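Long-range contact in 3-chlorocatechol 1,2-dioxygenase (Rhodococcus opacus, PDB 2BOY), which probably cleaves the aromatic ring of catechols, chlorinated ones among them, between the two hydroxyl-bearing carbons, using a ferric iron: residues Gly183-Ile195 and Thr206-Val220. Sequence-based numbering, arbitrary orientation.
With FE (Fe (III) ion), chain I; BHO (benzhydroxamic acid), chain J.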
loop_
_atom_site.group_PDB
_atom_site.type_symbol
_atom_site.label_atom_id
_atom_site.label_comp_id
_atom_site.label_asym_id
_atom_site.label_seq_id
_atom_site.Cartn_x
_atom_site.Cartn_y
_atom_site.Cartn_z
ATOM N N GLY A 183 -15.021 4.338 -9.957
ATOM C CA GLY A 183 -15.643 4.600 -11.245
ATOM C C GLY A 183 -14.711 4.553 -12.459
ATOM O O GLY A 183 -14.981 5.217 -13.462
ATOM N N TRP A 184 -13.611 3.803 -12.371
ATOM C CA TRP A 184 -12.609 3.768 -13.443
ATOM C C TRP A 184 -12.748 2.504 -14.259
ATOM O O TRP A 184 -12.958 1.437 -13.702
ATOM C CB TRP A 184 -11.206 3.795 -12.835
ATOM C CG TRP A 184 -10.885 5.047 -12.060
ATOM C CD1 TRP A 184 -11.506 6.265 -12.136
ATOM C CD2 TRP A 184 -9.846 5.185 -11.105
ATOM N NE1 TRP A 184 -10.918 7.151 -11.269
ATOM C CE2 TRP A 184 -9.887 6.512 -10.625
ATOM C CE3 TRP A 184 -8.894 4.298 -10.568
ATOM C CZ2 TRP A 184 -9.016 6.983 -9.639
ATOM C CZ3 TRP A 184 -8.012 4.768 -9.574
ATOM C CH2 TRP A 184 -8.072 6.102 -9.135
ATOM N N HIS A 185 -12.656 2.609 -15.580
ATOM C CA HIS A 185 -12.635 1.429 -16.428
ATOM C C HIS A 185 -11.469 0.537 -16.028
ATOM O O HIS A 185 -10.380 1.046 -15.695
ATOM C CB HIS A 185 -12.413 1.861 -17.877
ATOM C CG HIS A 185 -13.615 2.503 -18.490
ATOM N ND1 HIS A 185 -13.595 3.780 -19.031
ATOM C CD2 HIS A 185 -14.874 2.036 -18.654
ATOM C CE1 HIS A 185 -14.797 4.050 -19.529
ATOM N NE2 HIS A 185 -15.589 3.017 -19.297
ATOM N N ALA A 186 -11.705 -0.777 -16.072
ATOM C CA ALA A 186 -10.693 -1.739 -15.675
ATOM C C ALA A 186 -10.016 -2.423 -16.863
ATOM O O ALA A 186 -9.473 -3.509 -16.703
ATOM C CB ALA A 186 -11.343 -2.780 -14.765
ATOM N N TRP A 187 -10.047 -1.810 -18.050
ATOM C CA TRP A 187 -9.638 -2.515 -19.281
ATOM C C TRP A 187 -8.220 -2.180 -19.728
ATOM O O TRP A 187 -7.839 -1.019 -19.721
ATOM C CB TRP A 187 -10.524 -2.095 -20.440
ATOM C CG TRP A 187 -11.912 -2.632 -20.320
ATOM C CD1 TRP A 187 -13.012 -2.010 -19.728
ATOM C CD2 TRP A 187 -12.369 -3.900 -20.784
ATOM N NE1 TRP A 187 -14.119 -2.823 -19.831
ATOM C CE2 TRP A 187 -13.762 -3.986 -20.476
ATOM C CE3 TRP A 187 -11.751 -4.985 -21.443
ATOM C CZ2 TRP A 187 -14.523 -5.116 -20.792
ATOM C CZ3 TRP A 187 -12.518 -6.095 -21.770
ATOM C CH2 TRP A 187 -13.887 -6.158 -21.431
ATOM N N ARG A 188 -7.512 -3.204 -20.192
ATOM C CA ARG A 188 -6.326 -3.035 -21.045
ATOM C C ARG A 188 -6.745 -3.328 -22.511
ATOM O O ARG A 188 -7.477 -4.298 -22.755
ATOM C CB ARG A 188 -5.256 -4.068 -20.647
ATOM C CG ARG A 188 -4.799 -3.962 -19.192
ATOM C CD ARG A 188 -3.269 -4.171 -19.046
ATOM N NE ARG A 188 -2.604 -3.166 -19.874
ATOM C CZ ARG A 188 -1.551 -3.374 -20.649
ATOM N NH1 ARG A 188 -0.985 -4.584 -20.725
ATOM N NH2 ARG A 188 -1.113 -2.364 -21.392
ATOM N N PRO A 189 -6.222 -2.565 -23.473
ATOM C CA PRO A 189 -6.452 -2.870 -24.894
ATOM C C PRO A 189 -5.724 -4.187 -25.189
ATOM O O PRO A 189 -4.846 -4.585 -24.382
ATOM C CB PRO A 189 -5.777 -1.713 -25.627
ATOM C CG PRO A 189 -4.648 -1.318 -24.710
ATOM C CD PRO A 189 -5.286 -1.422 -23.294
ATOM N N ALA A 190 -6.068 -4.852 -26.289
ATOM C CA ALA A 190 -5.453 -6.158 -26.655
ATOM C C ALA A 190 -3.984 -5.986 -26.918
ATOM O O ALA A 190 -3.619 -4.984 -27.495
ATOM C CB ALA A 190 -6.127 -6.693 -27.913
ATOM N N HIS A 191 -3.153 -6.957 -26.526
ATOM C CA HIS A 191 -1.688 -6.804 -26.671
ATOM C C HIS A 191 -0.943 -8.152 -26.676
ATOM O O HIS A 191 -1.434 -9.156 -26.140
ATOM C CB HIS A 191 -1.135 -5.920 -25.522
ATOM C CG HIS A 191 -1.480 -6.445 -24.167
ATOM N ND1 HIS A 191 -2.664 -6.160 -23.532
ATOM C CD2 HIS A 191 -0.823 -7.321 -23.373
ATOM C CE1 HIS A 191 -2.714 -6.825 -22.386
ATOM N NE2 HIS A 191 -1.592 -7.524 -22.257
ATOM N N LEU A 192 0.261 -8.140 -27.259
ATOM C CA LEU A 192 1.185 -9.244 -27.238
ATOM C C LEU A 192 2.342 -8.765 -26.374
ATOM O O LEU A 192 2.827 -7.643 -26.611
ATOM C CB LEU A 192 1.711 -9.522 -28.645
ATOM C CG LEU A 192 0.624 -9.745 -29.706
ATOM C CD1 LEU A 192 1.307 -10.045 -31.037
ATOM C CD2 LEU A 192 -0.205 -10.971 -29.223
ATOM N N HIS A 193 2.751 -9.595 -25.405
ATOM C CA HIS A 193 3.907 -9.300 -24.479
ATOM C C HIS A 193 5.173 -9.929 -25.046
ATOM O O HIS A 193 5.108 -11.048 -25.537
ATOM C CB HIS A 193 3.696 -9.986 -23.139
ATOM C CG HIS A 193 2.676 -9.328 -22.249
ATOM N ND1 HIS A 193 3.000 -8.263 -21.442
ATOM C CD2 HIS A 193 1.367 -9.613 -21.996
ATOM C CE1 HIS A 193 1.929 -7.888 -20.759
ATOM N NE2 HIS A 193 0.921 -8.683 -21.090
ATOM N N TRP A 194 6.356 -9.298 -24.882
ATOM C CA TRP A 194 7.582 -9.871 -25.415
ATOM C C TRP A 194 8.727 -9.584 -24.447
ATOM O O TRP A 194 8.806 -8.480 -23.910
ATOM C CB TRP A 194 7.971 -9.194 -26.726
ATOM C CG TRP A 194 6.930 -9.255 -27.800
ATOM C CD1 TRP A 194 5.861 -8.418 -27.956
ATOM C CD2 TRP A 194 6.868 -10.196 -28.877
ATOM N NE1 TRP A 194 5.126 -8.811 -29.051
ATOM C CE2 TRP A 194 5.732 -9.883 -29.643
ATOM C CE3 TRP A 194 7.658 -11.295 -29.268
ATOM C CZ2 TRP A 194 5.379 -10.599 -30.783
ATOM C CZ3 TRP A 194 7.294 -12.018 -30.409
ATOM C CH2 TRP A 194 6.171 -11.664 -31.142
ATOM N N ILE A 195 9.543 -10.600 -24.198
ATOM C CA ILE A 195 10.876 -10.399 -23.578
ATOM C C ILE A 195 11.857 -10.930 -24.594
ATOM O O ILE A 195 11.749 -12.089 -25.018
ATOM C CB ILE A 195 10.992 -11.105 -22.211
ATOM C CG1 ILE A 195 10.117 -10.377 -21.169
ATOM C CG2 ILE A 195 12.500 -11.127 -21.703
ATOM C CD1 ILE A 195 9.908 -11.182 -19.862
ATOM N N THR A 206 8.657 -5.502 -23.849
ATOM C CA THR A 206 7.751 -4.578 -24.492
ATOM C C THR A 206 6.389 -5.250 -24.753
ATOM O O THR A 206 6.190 -6.418 -24.413
ATOM C CB THR A 206 8.423 -4.006 -25.795
ATOM O OG1 THR A 206 7.687 -2.878 -26.294
ATOM C CG2 THR A 206 8.485 -5.024 -26.962
ATOM N N GLN A 207 5.478 -4.485 -25.326
ATOM C CA GLN A 207 4.118 -4.972 -25.635
ATOM C C GLN A 207 3.752 -4.383 -26.964
ATOM O O GLN A 207 4.135 -3.249 -27.255
ATOM C CB GLN A 207 3.128 -4.396 -24.638
ATOM C CG GLN A 207 3.289 -4.968 -23.240
ATOM C CD GLN A 207 2.114 -4.690 -22.347
ATOM O OE1 GLN A 207 0.961 -4.653 -22.799
ATOM N NE2 GLN A 207 2.395 -4.520 -21.068
ATOM N N LEU A 208 2.944 -5.094 -27.750
ATOM C CA LEU A 208 2.470 -4.486 -29.005
ATOM C C LEU A 208 0.946 -4.529 -28.993
ATOM O O LEU A 208 0.389 -5.518 -28.581
ATOM C CB LEU A 208 3.028 -5.256 -30.218
ATOM C CG LEU A 208 4.572 -5.198 -30.292
ATOM C CD1 LEU A 208 5.138 -6.144 -31.346
ATOM C CD2 LEU A 208 5.055 -3.754 -30.531
ATOM N N TYR A 209 0.319 -3.445 -29.414
ATOM C CA TYR A 209 -1.127 -3.235 -29.361
ATOM C C TYR A 209 -1.650 -3.147 -30.792
ATOM O O TYR A 209 -0.869 -3.138 -31.726
ATOM C CB TYR A 209 -1.402 -1.918 -28.663
ATOM C CG TYR A 209 -0.789 -1.830 -27.280
ATOM C CD1 TYR A 209 0.454 -1.238 -27.089
ATOM C CD2 TYR A 209 -1.474 -2.338 -26.166
ATOM C CE1 TYR A 209 1.024 -1.176 -25.825
ATOM C CE2 TYR A 209 -0.909 -2.282 -24.892
ATOM C CZ TYR A 209 0.334 -1.696 -24.738
ATOM O OH TYR A 209 0.894 -1.611 -23.483
ATOM N N PHE A 210 -2.964 -3.113 -30.974
ATOM C CA PHE A 210 -3.580 -3.144 -32.326
ATOM C C PHE A 210 -4.263 -1.799 -32.553
ATOM O O PHE A 210 -5.108 -1.406 -31.746
ATOM C CB PHE A 210 -4.537 -4.315 -32.395
ATOM C CG PHE A 210 -3.866 -5.627 -32.166
ATOM C CD1 PHE A 210 -3.826 -6.203 -30.903
ATOM C CD2 PHE A 210 -3.178 -6.251 -33.205
ATOM C CE1 PHE A 210 -3.158 -7.376 -30.698
ATOM C CE2 PHE A 210 -2.508 -7.438 -32.995
ATOM C CZ PHE A 210 -2.499 -8.000 -31.739
ATOM N N GLU A 211 -3.808 -1.076 -33.582
ATOM C CA GLU A 211 -4.245 0.285 -33.955
ATOM C C GLU A 211 -5.740 0.518 -33.756
ATOM O O GLU A 211 -6.183 1.501 -33.170
ATOM C CB GLU A 211 -4.020 0.454 -35.453
ATOM C CG GLU A 211 -3.141 1.616 -35.797
ATOM C CD GLU A 211 -2.547 1.455 -37.163
ATOM O OE1 GLU A 211 -3.189 0.812 -38.032
ATOM O OE2 GLU A 211 -1.432 1.960 -37.344
ATOM N N ASN A 212 -6.504 -0.428 -34.263
ATOM C CA ASN A 212 -7.945 -0.291 -34.369
ATOM C C ASN A 212 -8.678 -0.696 -33.081
ATOM O O ASN A 212 -9.899 -0.621 -33.015
ATOM C CB ASN A 212 -8.381 -1.161 -35.554
ATOM C CG ASN A 212 -7.162 -1.801 -36.293
ATOM O OD1 ASN A 212 -7.126 -1.845 -37.535
ATOM N ND2 ASN A 212 -6.156 -2.280 -35.521
ATOM N N GLY A 213 -7.926 -1.089 -32.055
ATOM C CA GLY A 213 -8.507 -1.784 -30.918
ATOM C C GLY A 213 -9.137 -0.848 -29.907
ATOM O O GLY A 213 -8.738 0.303 -29.763
ATOM N N GLN A 214 -10.126 -1.337 -29.181
ATOM C CA GLN A 214 -10.731 -0.486 -28.166
ATOM C C GLN A 214 -9.742 -0.386 -26.995
ATOM O O GLN A 214 -8.932 -1.278 -26.802
ATOM C CB GLN A 214 -12.109 -1.054 -27.733
ATOM C CG GLN A 214 -12.088 -2.494 -27.311
ATOM C CD GLN A 214 -13.461 -3.218 -27.424
ATOM O OE1 GLN A 214 -14.528 -2.620 -27.186
ATOM N NE2 GLN A 214 -13.415 -4.509 -27.772
ATOM N N TRP A 215 -9.812 0.703 -26.252
ATOM C CA TRP A 215 -8.999 0.931 -25.043
ATOM C C TRP A 215 -7.552 1.388 -25.306
ATOM O O TRP A 215 -6.840 1.639 -24.352
ATOM C CB TRP A 215 -9.033 -0.292 -24.088
ATOM C CG TRP A 215 -10.411 -0.868 -23.888
ATOM C CD1 TRP A 215 -10.861 -2.094 -24.290
ATOM C CD2 TRP A 215 -11.517 -0.246 -23.205
ATOM N NE1 TRP A 215 -12.175 -2.265 -23.912
ATOM C CE2 TRP A 215 -12.603 -1.144 -23.252
ATOM C CE3 TRP A 215 -11.693 0.984 -22.555
ATOM C CZ2 TRP A 215 -13.859 -0.846 -22.680
ATOM C CZ3 TRP A 215 -12.928 1.279 -21.973
ATOM C CH2 TRP A 215 -13.994 0.364 -22.037
ATOM N N THR A 216 -7.104 1.530 -26.569
ATOM C CA THR A 216 -5.715 2.009 -26.763
ATOM C C THR A 216 -5.484 3.423 -26.229
ATOM O O THR A 216 -4.340 3.797 -25.930
ATOM C CB THR A 216 -5.251 1.948 -28.214
ATOM O OG1 THR A 216 -6.021 2.891 -28.991
ATOM C CG2 THR A 216 -5.542 0.561 -28.803
ATOM N N GLY A 217 -6.570 4.205 -26.132
ATOM C CA GLY A 217 -6.530 5.537 -25.550
ATOM C C GLY A 217 -6.936 5.628 -24.084
ATOM O O GLY A 217 -7.022 6.719 -23.554
ATOM N N SER A 218 -7.194 4.500 -23.431
ATOM C CA SER A 218 -7.603 4.528 -22.039
ATOM C C SER A 218 -7.197 3.221 -21.343
ATOM O O SER A 218 -7.996 2.565 -20.676
ATOM C CB SER A 218 -9.119 4.788 -21.914
ATOM O OG SER A 218 -9.836 4.100 -22.917
ATOM N N ASP A 219 -5.945 2.826 -21.527
ATOM C CA ASP A 219 -5.404 1.637 -20.876
ATOM C C ASP A 219 -5.448 1.873 -19.380
ATOM O O ASP A 219 -4.838 2.836 -18.876
ATOM C CB ASP A 219 -3.959 1.490 -21.328
ATOM C CG ASP A 219 -3.266 0.287 -20.758
ATOM O OD1 ASP A 219 -3.873 -0.597 -20.082
ATOM O OD2 ASP A 219 -2.034 0.160 -20.935
ATOM N N VAL A 220 -6.172 1.007 -18.657
ATOM C CA VAL A 220 -6.158 1.083 -17.171
ATOM C C VAL A 220 -4.692 1.156 -16.592
ATOM O O VAL A 220 -4.422 1.810 -15.560
ATOM C CB VAL A 220 -6.937 -0.107 -16.525
ATOM C CG1 VAL A 220 -6.214 -1.368 -16.776
ATOM C CG2 VAL A 220 -7.128 0.123 -14.988
HETATM FE FE FE I . -1.187 -8.568 -20.550
HETATM C C1 BHO J . -1.138 -6.498 -17.263
HETATM C C2 BHO J . -0.472 -5.257 -16.819
HETATM C C3 BHO J . -0.872 -4.678 -15.614
HETATM C C4 BHO J . -1.906 -5.276 -14.875
HETATM C C5 BHO J . -2.528 -6.434 -15.310
HETATM C C6 BHO J . -2.161 -7.048 -16.508
HETATM C C BHO J . -0.703 -7.117 -18.555
HETATM O O1 BHO J . -0.253 -6.384 -19.373
HETATM N N BHO J . -0.816 -8.387 -18.889
HETATM O O2 BHO J . -0.472 -9.337 -18.168
HETATM O O HOH W 1 -9.512 1.114 -19.214
HETATM O O HOH W 2 -4.863 -3.077 -28.817
HETATM O O HOH W 3 -7.575 -3.373 -28.104
HETATM O O HOH W 4 5.560 -7.048 -21.543
#
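W215 lays one face on W187 in an offset stack, the two indoles only 4° from parallel, with CD1 of W187 3.3 Å from CZ2 of W215. The rim of W215 is also used: its CZ3 comes down over the centre of the H185 ring, an edge-to-face pair that completes an aromatic cluster. With an alanine at W215 the face of W187 would probably lose its stacking partner and the H185 ring the rim that sits over it.

Next to this cluster, the R188 guanidinium is bonded all round its edge. It takes D219 side-on, NE to OD1 at 2.9 Å and NH2 to OD2 at 2.7 Å, a two-pronged salt bridge on the syn sides of the carboxylate. NH1 meets a lone pair of Q207 OE1 at 2.8 Å, in the carbonyl plane although the amide stands nearly upright to the guanidinium, and NH2 also reaches Y209 OH at 3.0 Å. With chi2 at -140° and chi3 at 58°, the bent arginine chain carries NH1 over one face of the H191 ring.

Beyond P189 the segments pair as an antiparallel hairpin, L192 and L208 exchanging backbone bonds, while H191, H193 and Q207 share the sheet face turned to the iron. H191 ND1 donates to P189 O at 2.8 Å, which fixes the ring's rotation and aims NE2 at the ferric ion 2.0 Å away; H193, Y133 and the benzhydroxamic acid N also bind the metal. The ligand's O1 lies doubtfully close to R188 NH1. Held flat by D219, Q207 and Y209, R188 lines this pocket beside the two histidine ligands, consistent with an intradiol dioxygenase active site.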